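Local coordinates for protein phospholyase (Arthrobacter aurescens, PDB 5G4I) that is a pyridoxal-phosphate-dependent phospholyase of the class III aminotransferase family that probably breaks down ethanolamine phosphate, at residues K343-R348 and I426-L431; R365-G370 and P415-G420. One frame throughout, in Å; residues are numbered along the deposited sequence.

In the fold
Following the chain from the N terminus, helix 334-355 comes first and carries residues 343-348. A β-hairpin of strands 359-365 and 368-373 follows, its turn opening segment 365-370. After helix 384-396 and strands 399-404 and 410-413, the loop with residues 415-420 leads into the final helix, 421-436, where 426-431 lie. Contact 2 therefore closes a shorter loop wholly within the longer one closed by contact 1; the two nest and do not cross. Contact 1 pairs the two helices, while contact 2 joins the hairpin turn to the loop before the last helix. They meet directly: Ile345 packs on Leu367 and Phe369, and Leu427 on Phe419.

Contact 1 of 2, residues K343-R348 and I426-L431; sequences KYIRKR and ILLGQL
Bends at chi2 (78°) and chi3 (82°) fold the chain of Arg348 so that its guanidinium comes to lie over CB of Leu428, while Leu428, with CG anti to its carbonyl carbon, sends its branches toward the other helix. The pair joins helices 334-355 and 421-436, two nearly parallel helices (11° between the short segments) of the C-terminal α/β part of this class III aminotransferase fold. Both rest on the same mixed sheet: Arg346 packs on Phe369 of strand 368-373, and Leu427 and Leu431 reach strand 410-413. With 11.5 Å between the axes, the backbones stand well apart and long side chains must span the gap. Leucine suits this place, being apolar and long enough to cross; its side chain also packs on Leu349, and CD1 lies 4.4 Å from Ile345 CG1. Arginine suits a partly exposed position, since its methylenes pack on the leucine while its charged end reaches toward acidic groups. There NH2 and NH1 form long, weak ion pairs with Asp425 and Glu432, and Asp425 also accepts a hydrogen bond from Tyr344 OH. No hydrogen bond links the two segments, so the contact is one of packing. Leu428 CD1 sits 3.8 Å from Arg348 CG, and Leu428 CB lies 3.8 Å above the guanidinium plane, offset toward its rim and nearest to NH1.

Contact 2 of 2, residues R365-G370 and P415-G420; sequences RGLFFG and PPLVFG
The carbonyl O of Leu367, 3.6 Å from Pro415 CD, accepts a hydrogen bond from NH1 of Arg259, and the same NH1 also binds the carbonyl O of Pro415. A single arginine nitrogen thus bonds a backbone oxygen of each segment, although no hydrogen bond joins the segments directly. Beside this polar link lies an apolar one. Leu367, its CG beside the backbone N (chi1 -69°), carries CD1 to 3.9 Å from Leu417 CD1, and the two leucines cross obliquely. The same Leu367 CD1 lies 4.1 Å from Phe419 O. Leucine fits here because its branched, apolar end can pack on the loop and on helix 334-355 at once. Within the loop, Pro415 CG sits 3.5 Å above one face of the Phe419 ring, and Phe419 N donates a hydrogen bond to Pro416 O in a type I turn. The rigid prolines suit a bend that must leave strand 410-413 and reach the N-cap, Gly420. In the hairpin, Gly366 takes the positive phi (64°) needed at the second position of a type II' turn. Phe368 N donates a hydrogen bond to Arg365 O at 3.1 Å, closing the tight two-residue turn of a β-hairpin, here packed against a strand-to-helix loop.

Contact 1 of 2, residues K343-R348 and I426-L431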
loop_
_atom_site.group_PDB
_atom_site.type_symbol
_atom_site.label_atom_id
_atom_site.label_comp_id
_atom_site.label_asym_id
_atom_site.label_seq_id
_atom_site.Cartn_x
_atom_site.Cartn_y
_atom_site.Cartn_z
ATOM N N LYS A 343 30.173 15.533 -6.765
ATOM C CA LYS A 343 31.014 16.650 -7.220
ATOM C C LYS A 343 31.982 16.219 -8.373
ATOM O O LYS A 343 32.126 16.934 -9.391
ATOM C CB LYS A 343 31.740 17.358 -6.086
ATOM C CG LYS A 343 30.782 18.094 -5.217
ATOM C CD LYS A 343 31.438 18.536 -3.938
ATOM C CE LYS A 343 30.385 19.285 -3.115
ATOM N NZ LYS A 343 30.866 19.465 -1.722
ATOM N N TYR A 344 32.563 15.057 -8.211
ATOM C CA TYR A 344 33.482 14.484 -9.200
ATOM C C TYR A 344 32.741 14.099 -10.495
ATOM O O TYR A 344 33.169 14.386 -11.607
ATOM C CB TYR A 344 34.095 13.233 -8.580
ATOM C CG TYR A 344 34.925 12.417 -9.564
ATOM C CD1 TYR A 344 36.195 12.756 -9.836
ATOM C CD2 TYR A 344 34.433 11.283 -10.135
ATOM C CE1 TYR A 344 36.993 11.971 -10.693
ATOM C CE2 TYR A 344 35.184 10.481 -10.977
ATOM C CZ TYR A 344 36.492 10.850 -11.287
ATOM O OH TYR A 344 37.216 10.041 -12.194
ATOM N N ILE A 345 31.549 13.475 -10.353
ATOM C CA ILE A 345 30.730 13.125 -11.558
ATOM C C ILE A 345 30.314 14.341 -12.320
ATOM O O ILE A 345 30.307 14.404 -13.521
ATOM C CB ILE A 345 29.481 12.300 -11.076
ATOM C CG1 ILE A 345 29.934 10.941 -10.559
ATOM C CG2 ILE A 345 28.437 12.127 -12.188
ATOM C CD1 ILE A 345 28.850 10.099 -9.837
ATOM N N ARG A 346 29.897 15.418 -11.601
ATOM C CA ARG A 346 29.507 16.663 -12.280
ATOM C C ARG A 346 30.622 17.264 -13.116
ATOM O O ARG A 346 30.406 17.642 -14.285
ATOM C CB ARG A 346 29.014 17.712 -11.251
ATOM C CG ARG A 346 28.799 19.094 -11.821
ATOM C CD ARG A 346 27.585 19.650 -11.057
ATOM N NE ARG A 346 26.883 20.371 -12.032
ATOM C CZ ARG A 346 25.679 20.265 -12.615
ATOM N NH1 ARG A 346 24.474 19.724 -12.170
ATOM N NH2 ARG A 346 25.660 21.034 -13.677
ATOM N N LYS A 347 31.846 17.309 -12.554
ATOM C CA LYS A 347 33.019 17.790 -13.336
ATOM C C LYS A 347 33.237 16.945 -14.588
ATOM O O LYS A 347 33.440 17.514 -15.697
ATOM C CB LYS A 347 34.254 17.844 -12.440
ATOM C CG LYS A 347 34.129 18.950 -11.389
ATOM N N ARG A 348 33.156 15.646 -14.441
ATOM C CA ARG A 348 33.332 14.787 -15.632
ATOM C C ARG A 348 32.253 14.995 -16.672
ATOM O O ARG A 348 32.531 15.039 -17.915
ATOM C CB ARG A 348 33.399 13.318 -15.297
ATOM C CG ARG A 348 33.526 12.421 -16.520
ATOM C CD ARG A 348 34.940 12.403 -17.080
ATOM N NE ARG A 348 35.482 11.431 -16.163
ATOM C CZ ARG A 348 35.651 10.123 -16.420
ATOM N NH1 ARG A 348 35.511 9.625 -17.637
ATOM N NH2 ARG A 348 35.962 9.386 -15.439
ATOM N N ILE A 426 33.916 3.430 -14.399
ATOM C CA ILE A 426 33.422 2.442 -15.422
ATOM C C ILE A 426 32.252 3.009 -16.236
ATOM O O ILE A 426 32.255 3.072 -17.444
ATOM C CB ILE A 426 33.126 1.093 -14.768
ATOM C CG1 ILE A 426 34.348 0.411 -14.219
ATOM C CG2 ILE A 426 32.317 0.207 -15.724
ATOM C CD1 ILE A 426 34.093 -0.687 -13.174
ATOM N N LEU A 427 31.226 3.500 -15.493
ATOM C CA LEU A 427 30.008 4.028 -16.126
ATOM C C LEU A 427 30.354 5.166 -17.090
ATOM O O LEU A 427 29.885 5.216 -18.236
ATOM C CB LEU A 427 28.958 4.463 -15.029
ATOM C CG LEU A 427 27.638 5.022 -15.584
ATOM C CD1 LEU A 427 26.490 4.634 -14.619
ATOM C CD2 LEU A 427 27.655 6.483 -15.878
ATOM N N LEU A 428 31.094 6.191 -16.598
ATOM C CA LEU A 428 31.396 7.422 -17.364
ATOM C C LEU A 428 32.290 7.143 -18.610
ATOM O O LEU A 428 32.094 7.697 -19.701
ATOM C CB LEU A 428 32.036 8.508 -16.443
ATOM C CG LEU A 428 31.035 9.095 -15.367
ATOM C CD1 LEU A 428 31.901 9.773 -14.307
ATOM C CD2 LEU A 428 30.057 10.018 -15.988
ATOM N N GLY A 429 33.205 6.196 -18.439
ATOM C CA GLY A 429 34.083 5.802 -19.607
ATOM C C GLY A 429 33.251 5.091 -20.704
ATOM O O GLY A 429 33.356 5.396 -21.902
ATOM N N GLN A 430 32.343 4.194 -20.288
ATOM C CA GLN A 430 31.436 3.571 -21.295
ATOM C C GLN A 430 30.505 4.591 -21.917
ATOM O O GLN A 430 30.265 4.524 -23.156
ATOM C CB GLN A 430 30.674 2.397 -20.635
ATOM C CG GLN A 430 31.518 1.264 -20.226
ATOM C CD GLN A 430 32.429 0.676 -21.315
ATOM O OE1 GLN A 430 31.933 0.196 -22.337
ATOM N NE2 GLN A 430 33.756 0.758 -21.136
ATOM N N LEU A 431 30.031 5.589 -21.177
ATOM C CA LEU A 431 29.173 6.599 -21.692
ATOM C C LEU A 431 29.865 7.428 -22.756
ATOM O O LEU A 431 29.293 7.697 -23.857
ATOM C CB LEU A 431 28.621 7.501 -20.579
ATOM C CG LEU A 431 27.756 8.706 -21.006
ATOM C CD1 LEU A 431 26.505 8.208 -21.744
ATOM C CD2 LEU A 431 27.385 9.572 -19.813
#

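Contact 2 of 2, residues R365-G370 and P415-G420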
loop_
_atom_site.group_PDB
_atom_site.type_symbol
_atom_site.label_atom_id
_atom_site.label_comp_id
_atom_site.label_asym_id
_atom_site.label_seq_id
_atom_site.Cartn_x
_atom_site.Cartn_y
_atom_site.Cartn_z
ATOM N N ARG A 365 22.365 16.402 -8.755
ATOM C CA ARG A 365 23.536 16.474 -7.827
ATOM C C ARG A 365 23.593 15.159 -7.026
ATOM O O ARG A 365 22.643 14.348 -7.119
ATOM C CB ARG A 365 23.572 17.657 -6.819
ATOM C CG ARG A 365 22.292 17.620 -6.001
ATOM C CD ARG A 365 22.404 18.612 -4.889
ATOM N NE ARG A 365 22.172 19.958 -5.391
ATOM C CZ ARG A 365 22.096 21.051 -4.633
ATOM N NH1 ARG A 365 22.276 21.031 -3.323
ATOM N NH2 ARG A 365 21.811 22.236 -5.252
ATOM N N GLY A 366 24.654 14.949 -6.329
ATOM C CA GLY A 366 24.827 13.788 -5.524
ATOM C C GLY A 366 24.841 12.585 -6.432
ATOM O O GLY A 366 25.602 12.562 -7.428
ATOM N N LEU A 367 24.040 11.582 -6.148
ATOM C CA LEU A 367 23.987 10.358 -7.008
ATOM C C LEU A 367 22.667 10.305 -7.832
ATOM O O LEU A 367 22.188 9.212 -8.187
ATOM C CB LEU A 367 24.287 9.064 -6.242
ATOM C CG LEU A 367 25.706 8.911 -5.761
ATOM C CD1 LEU A 367 25.915 7.663 -4.982
ATOM C CD2 LEU A 367 26.650 8.892 -6.995
ATOM N N PHE A 368 22.111 11.461 -8.199
ATOM C CA PHE A 368 21.001 11.552 -9.187
ATOM C C PHE A 368 21.447 12.560 -10.234
ATOM O O PHE A 368 21.377 13.773 -10.049
ATOM C CB PHE A 368 19.641 11.906 -8.538
ATOM C CG PHE A 368 18.449 11.469 -9.304
ATOM C CD1 PHE A 368 18.407 11.479 -10.720
ATOM C CD2 PHE A 368 17.312 10.979 -8.647
ATOM C CE1 PHE A 368 17.235 11.106 -11.430
ATOM C CE2 PHE A 368 16.202 10.629 -9.379
ATOM C CZ PHE A 368 16.168 10.627 -10.766
ATOM N N PHE A 369 21.944 12.032 -11.368
ATOM C CA PHE A 369 22.516 12.919 -12.441
ATOM C C PHE A 369 21.886 12.598 -13.755
ATOM O O PHE A 369 21.375 11.506 -14.047
ATOM C CB PHE A 369 24.084 12.846 -12.578
ATOM C CG PHE A 369 24.854 13.864 -11.750
ATOM C CD1 PHE A 369 25.114 15.148 -12.217
ATOM C CD2 PHE A 369 25.348 13.501 -10.485
ATOM C CE1 PHE A 369 25.737 16.046 -11.485
ATOM C CE2 PHE A 369 26.050 14.457 -9.708
ATOM C CZ PHE A 369 26.273 15.634 -10.212
ATOM N N GLY A 370 21.936 13.591 -14.646
ATOM C CA GLY A 370 21.483 13.409 -16.019
ATOM C C GLY A 370 22.116 14.406 -16.988
ATOM O O GLY A 370 22.730 15.376 -16.614
ATOM N N PRO A 415 22.255 5.239 -9.285
ATOM C CA PRO A 415 22.631 3.866 -8.801
ATOM C C PRO A 415 22.311 3.583 -7.347
ATOM O O PRO A 415 22.046 4.597 -6.607
ATOM C CB PRO A 415 24.155 3.867 -9.015
ATOM C CG PRO A 415 24.559 5.313 -8.842
ATOM C CD PRO A 415 23.452 6.102 -9.483
ATOM N N PRO A 416 22.354 2.365 -6.850
ATOM C CA PRO A 416 22.400 2.097 -5.396
ATOM C C PRO A 416 23.405 3.037 -4.703
ATOM O O PRO A 416 24.442 3.412 -5.294
ATOM C CB PRO A 416 22.791 0.605 -5.306
ATOM C CG PRO A 416 22.240 0.063 -6.648
ATOM C CD PRO A 416 22.531 1.120 -7.667
ATOM N N LEU A 417 23.109 3.469 -3.462
ATOM C CA LEU A 417 23.976 4.476 -2.747
ATOM C C LEU A 417 25.307 3.880 -2.258
ATOM O O LEU A 417 26.129 4.602 -1.661
ATOM C CB LEU A 417 23.198 5.194 -1.609
ATOM C CG LEU A 417 23.429 6.719 -1.659
ATOM C CD1 LEU A 417 22.674 7.397 -2.764
ATOM C CD2 LEU A 417 23.073 7.386 -0.309
ATOM N N VAL A 418 25.581 2.579 -2.458
ATOM C CA VAL A 418 26.873 1.948 -2.250
ATOM C C VAL A 418 27.782 2.042 -3.493
ATOM O O VAL A 418 28.915 1.539 -3.476
ATOM C CB VAL A 418 26.715 0.490 -1.762
ATOM C CG1 VAL A 418 26.150 0.404 -0.399
ATOM C CG2 VAL A 418 25.920 -0.349 -2.742
ATOM N N PHE A 419 27.392 2.733 -4.545
ATOM C CA PHE A 419 28.199 2.951 -5.775
ATOM C C PHE A 419 29.292 3.945 -5.436
ATOM O O PHE A 419 29.101 5.031 -4.827
ATOM C CB PHE A 419 27.216 3.599 -6.793
ATOM C CG PHE A 419 27.679 3.794 -8.234
ATOM C CD1 PHE A 419 28.268 5.003 -8.586
ATOM C CD2 PHE A 419 27.364 2.879 -9.242
ATOM C CE1 PHE A 419 28.553 5.324 -9.909
ATOM C CE2 PHE A 419 27.652 3.190 -10.564
ATOM C CZ PHE A 419 28.209 4.405 -10.886
ATOM N N GLY A 420 30.525 3.541 -5.786
ATOM C CA GLY A 420 31.776 4.274 -5.460
ATOM C C GLY A 420 32.517 4.802 -6.712
ATOM O O GLY A 420 32.047 4.720 -7.863
#